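Local coordinates for choline kinase (Streptococcus pneumoniae, PDB 4R78), which probably transfers a phosphate from ATP to choline, as a kinase with a protein kinase-like fold, and is captured here with AMP bound, at residues A[296-299]-A[300-304]; A[248-251]-A[252-255]. All coordinates share one frame; numbering follows the deposited sequence.

Interaction 1. Residues A[296-299]-A[300-304]; sequences AVKG and LASYG
L300 sends its amide back to the carbonyl of A296, N to O 2.9 Å, and its side chain leans the same way, with CG 3.4 Å from that same A296 O. The torsion explains the approach: CG stands beside the backbone N and opposite the carbonyl carbon (chi1 -76°), which lays the isobutyl group back against the preceding turn. Three further bonds of the same i to i+4 spacing follow without a break. A301 N reaches V297 O at 3.2 Å, the longest of the four, S302 N reaches K298 O at 3.0 Å, and Y303 N reaches G299 O at 2.9 Å. On the exposed side, S302 OG stands 3.1 Å from K298 O, close to the backbone bond that S302 N makes with this oxygen. Y303 leaves the turn instead: CB touches G299 O at 3.2 Å, but CG lies anti to the backbone N (chi1 178°) and carries the ring away from residues 296-299.

That ring rests on I262, L179 and R182, and its OH is hydrogen-bonded to E258. L300 touches I265 of helix 257-280 and V172, A175 and V176 of helix 169-177, while A296 meets D268 and T269. The run of bonds, with K298, A301 and S302 facing outward, is that of an amphipathic alpha-helix: the closing turns of helix 288-303, packed against helices 169-177, 179-186 and 257-280 of the protein kinase-like fold.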
# COMPACT_ATOMS: atom_id res chain seq x y z
N ALA A 296 16.97 -0.79 -6.50
CA ALA A 296 16.61 -1.71 -7.58
C ALA A 296 17.87 -2.10 -8.36
O ALA A 296 18.08 -3.28 -8.68
CB ALA A 296 15.57 -1.09 -8.51
N VAL A 297 18.71 -1.12 -8.65
CA VAL A 297 19.98 -1.35 -9.35
C VAL A 297 20.86 -2.31 -8.54
O VAL A 297 21.39 -3.29 -9.09
CB VAL A 297 20.70 -0.01 -9.65
CG1 VAL A 297 22.13 -0.23 -10.13
CG2 VAL A 297 19.91 0.79 -10.67
N LYS A 298 20.98 -2.05 -7.24
CA LYS A 298 21.73 -2.91 -6.32
C LYS A 298 21.16 -4.33 -6.29
O LYS A 298 21.91 -5.31 -6.33
CB LYS A 298 21.70 -2.30 -4.91
CG LYS A 298 22.51 -3.06 -3.86
CD LYS A 298 22.32 -2.44 -2.48
CE LYS A 298 22.98 -3.26 -1.38
NZ LYS A 298 24.47 -3.16 -1.41
N GLY A 299 19.83 -4.43 -6.21
CA GLY A 299 19.14 -5.71 -6.20
C GLY A 299 19.37 -6.53 -7.46
O GLY A 299 19.55 -7.75 -7.38
N LEU A 300 19.35 -5.86 -8.61
CA LEU A 300 19.61 -6.52 -9.89
C LEU A 300 21.00 -7.14 -9.92
O LEU A 300 21.16 -8.28 -10.36
CB LEU A 300 19.42 -5.55 -11.06
CG LEU A 300 17.98 -5.20 -11.47
CD1 LEU A 300 18.00 -3.96 -12.36
CD2 LEU A 300 17.28 -6.36 -12.17
N ALA A 301 22.00 -6.41 -9.43
CA ALA A 301 23.38 -6.90 -9.39
C ALA A 301 23.52 -8.10 -8.46
O ALA A 301 24.17 -9.09 -8.80
CB ALA A 301 24.34 -5.80 -9.00
N SER A 302 22.90 -8.01 -7.28
CA SER A 302 22.96 -9.07 -6.28
C SER A 302 22.23 -10.33 -6.74
O SER A 302 22.67 -11.46 -6.47
CB SER A 302 22.40 -8.59 -4.94
OG SER A 302 23.10 -7.45 -4.47
N TYR A 303 21.12 -10.13 -7.44
CA TYR A 303 20.33 -11.23 -7.99
C TYR A 303 21.10 -11.99 -9.07
O TYR A 303 21.13 -13.22 -9.08
CB TYR A 303 18.98 -10.73 -8.53
CG TYR A 303 18.15 -11.84 -9.14
CD1 TYR A 303 17.47 -12.74 -8.33
CD2 TYR A 303 18.07 -11.98 -10.52
CE1 TYR A 303 16.72 -13.77 -8.88
CE2 TYR A 303 17.31 -13.00 -11.09
CZ TYR A 303 16.65 -13.89 -10.26
OH TYR A 303 15.90 -14.90 -10.80
N GLY A 304 21.72 -11.24 -9.98
CA GLY A 304 22.50 -11.82 -11.07
C GLY A 304 23.93 -12.13 -10.66
O GLY A 304 24.21 -12.40 -9.49

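Interaction 2. Residues A[248-251]-A[252-255]; sequences YESD and QTPV
T253 packs against the ring of Y248 and donates a hydrogen bond to its carbonyl. Starting at CB, the threonine meets the phenol end of the tyrosine, 3.5 Å from Y248 CZ. Its methyl, CG2, lies 3.6 Å from Y248 OH. The hydroxyl branches the other way: OG1 sits between its own backbone N and carbonyl carbon (chi1 53°), over one face of the ring but offset toward the rim. There it donates to Y248 O at 2.8 Å. S250 OG comes within 2.7 Å of T253 OG1 and may donate to it, although where that proton goes is not settled.

The backbone of T253 ties the same two segments together. S250 N donates to T253 O at 3.2 Å, nearly straight at the hydrogen (166°) but from well above the carbonyl plane, and E249 CA adds a C-H...O contact to this oxygen. The return bond, T253 N to S250 O at 3.1 Å, is weak. It closes a type I beta-turn with D251 and Q252 at the corner. Beyond the turn, V255 CG2 comes to the edge of the tyrosine ring, 4.0 Å from Y248 CD2. One water joins Y248 OH to P254 O, and another donates to E249 OE2 while accepting from V255 N.

Outside the loop, H137 is hydrogen-bonded to Y248 OH and Q134 to Y248 O, while P223, M224 and L227 line the ring. A carbonyl at the end of helix 238-248 thus receives bonds from two side chains, T253 and Q134. With both Y248 and T253 buried, these bonds satisfy polar atoms at the point where the chain leaves the helix.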
# COMPACT_ATOMS: atom_id res chain seq x y z
N TYR A 248 5.48 -17.44 9.51
CA TYR A 248 4.47 -17.27 8.48
C TYR A 248 4.21 -18.52 7.64
O TYR A 248 3.07 -18.80 7.25
CB TYR A 248 4.84 -16.08 7.58
CG TYR A 248 4.08 -16.02 6.28
CD1 TYR A 248 2.85 -15.35 6.19
CD2 TYR A 248 4.57 -16.66 5.14
CE1 TYR A 248 2.15 -15.31 4.99
CE2 TYR A 248 3.88 -16.62 3.93
CZ TYR A 248 2.67 -15.95 3.87
OH TYR A 248 1.99 -15.91 2.68
N GLU A 249 5.28 -19.26 7.35
CA GLU A 249 5.23 -20.45 6.51
C GLU A 249 4.25 -21.49 7.06
O GLU A 249 4.25 -21.79 8.25
CB GLU A 249 6.63 -21.07 6.39
CG GLU A 249 6.81 -22.13 5.31
CD GLU A 249 8.21 -22.72 5.30
OE1 GLU A 249 8.92 -22.60 6.33
OE2 GLU A 249 8.61 -23.31 4.28
N SER A 250 3.41 -22.01 6.17
CA SER A 250 2.52 -23.13 6.46
C SER A 250 2.25 -23.84 5.13
O SER A 250 2.70 -23.38 4.08
CB SER A 250 1.21 -22.65 7.09
OG SER A 250 0.37 -22.00 6.15
N ASP A 251 1.52 -24.95 5.16
CA ASP A 251 1.22 -25.65 3.91
C ASP A 251 0.47 -24.75 2.92
O ASP A 251 0.75 -24.76 1.72
CB ASP A 251 0.44 -26.93 4.15
CG ASP A 251 0.44 -27.84 2.94
OD1 ASP A 251 -0.58 -27.88 2.23
OD2 ASP A 251 1.48 -28.48 2.68
N GLN A 252 -0.46 -23.95 3.44
CA GLN A 252 -1.26 -23.04 2.62
C GLN A 252 -0.56 -21.72 2.32
O GLN A 252 -1.00 -20.96 1.45
CB GLN A 252 -2.63 -22.79 3.25
CG GLN A 252 -3.53 -24.02 3.28
CD GLN A 252 -4.96 -23.71 3.68
OE1 GLN A 252 -5.48 -22.63 3.39
NE2 GLN A 252 -5.61 -24.66 4.34
N THR A 253 0.53 -21.44 3.04
CA THR A 253 1.36 -20.26 2.79
C THR A 253 2.83 -20.64 2.57
O THR A 253 3.68 -20.34 3.40
CB THR A 253 1.24 -19.19 3.92
OG1 THR A 253 1.49 -19.79 5.20
CG2 THR A 253 -0.13 -18.55 3.92
N PRO A 254 3.13 -21.31 1.43
CA PRO A 254 4.51 -21.68 1.16
C PRO A 254 5.38 -20.44 0.91
O PRO A 254 4.86 -19.37 0.56
CB PRO A 254 4.40 -22.52 -0.11
CG PRO A 254 3.18 -22.01 -0.79
CD PRO A 254 2.23 -21.71 0.33
N VAL A 255 6.69 -20.60 1.08
CA VAL A 255 7.65 -19.51 0.94
C VAL A 255 8.64 -19.78 -0.20
O VAL A 255 9.14 -20.89 -0.35
CB VAL A 255 8.42 -19.29 2.27
CG1 VAL A 255 9.63 -18.37 2.08
CG2 VAL A 255 7.48 -18.74 3.34
O HOH W 1 2.45 -17.95 0.69
O HOH W 2 7.36 -23.33 1.94

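Interaction 2 precedes interaction 1 along the chain. Their centres lie about 26 Å apart and their nearest atoms about 13 Å, so they do not touch. Helix 257-280 connects them: the loop of residues 248-255 leads into it, and the closing turns at 296-304 pack back on it through L300 and Y303. Both contacts are peripheral, centred about 23 Å (interaction 1) and 22 Å (interaction 2) from the middle of the chain. Neither contributes a residue to the AMP pocket, which includes E109, I111, N201 and D214; both lie in the helical part of the fold and contribute nothing directly to nucleotide binding.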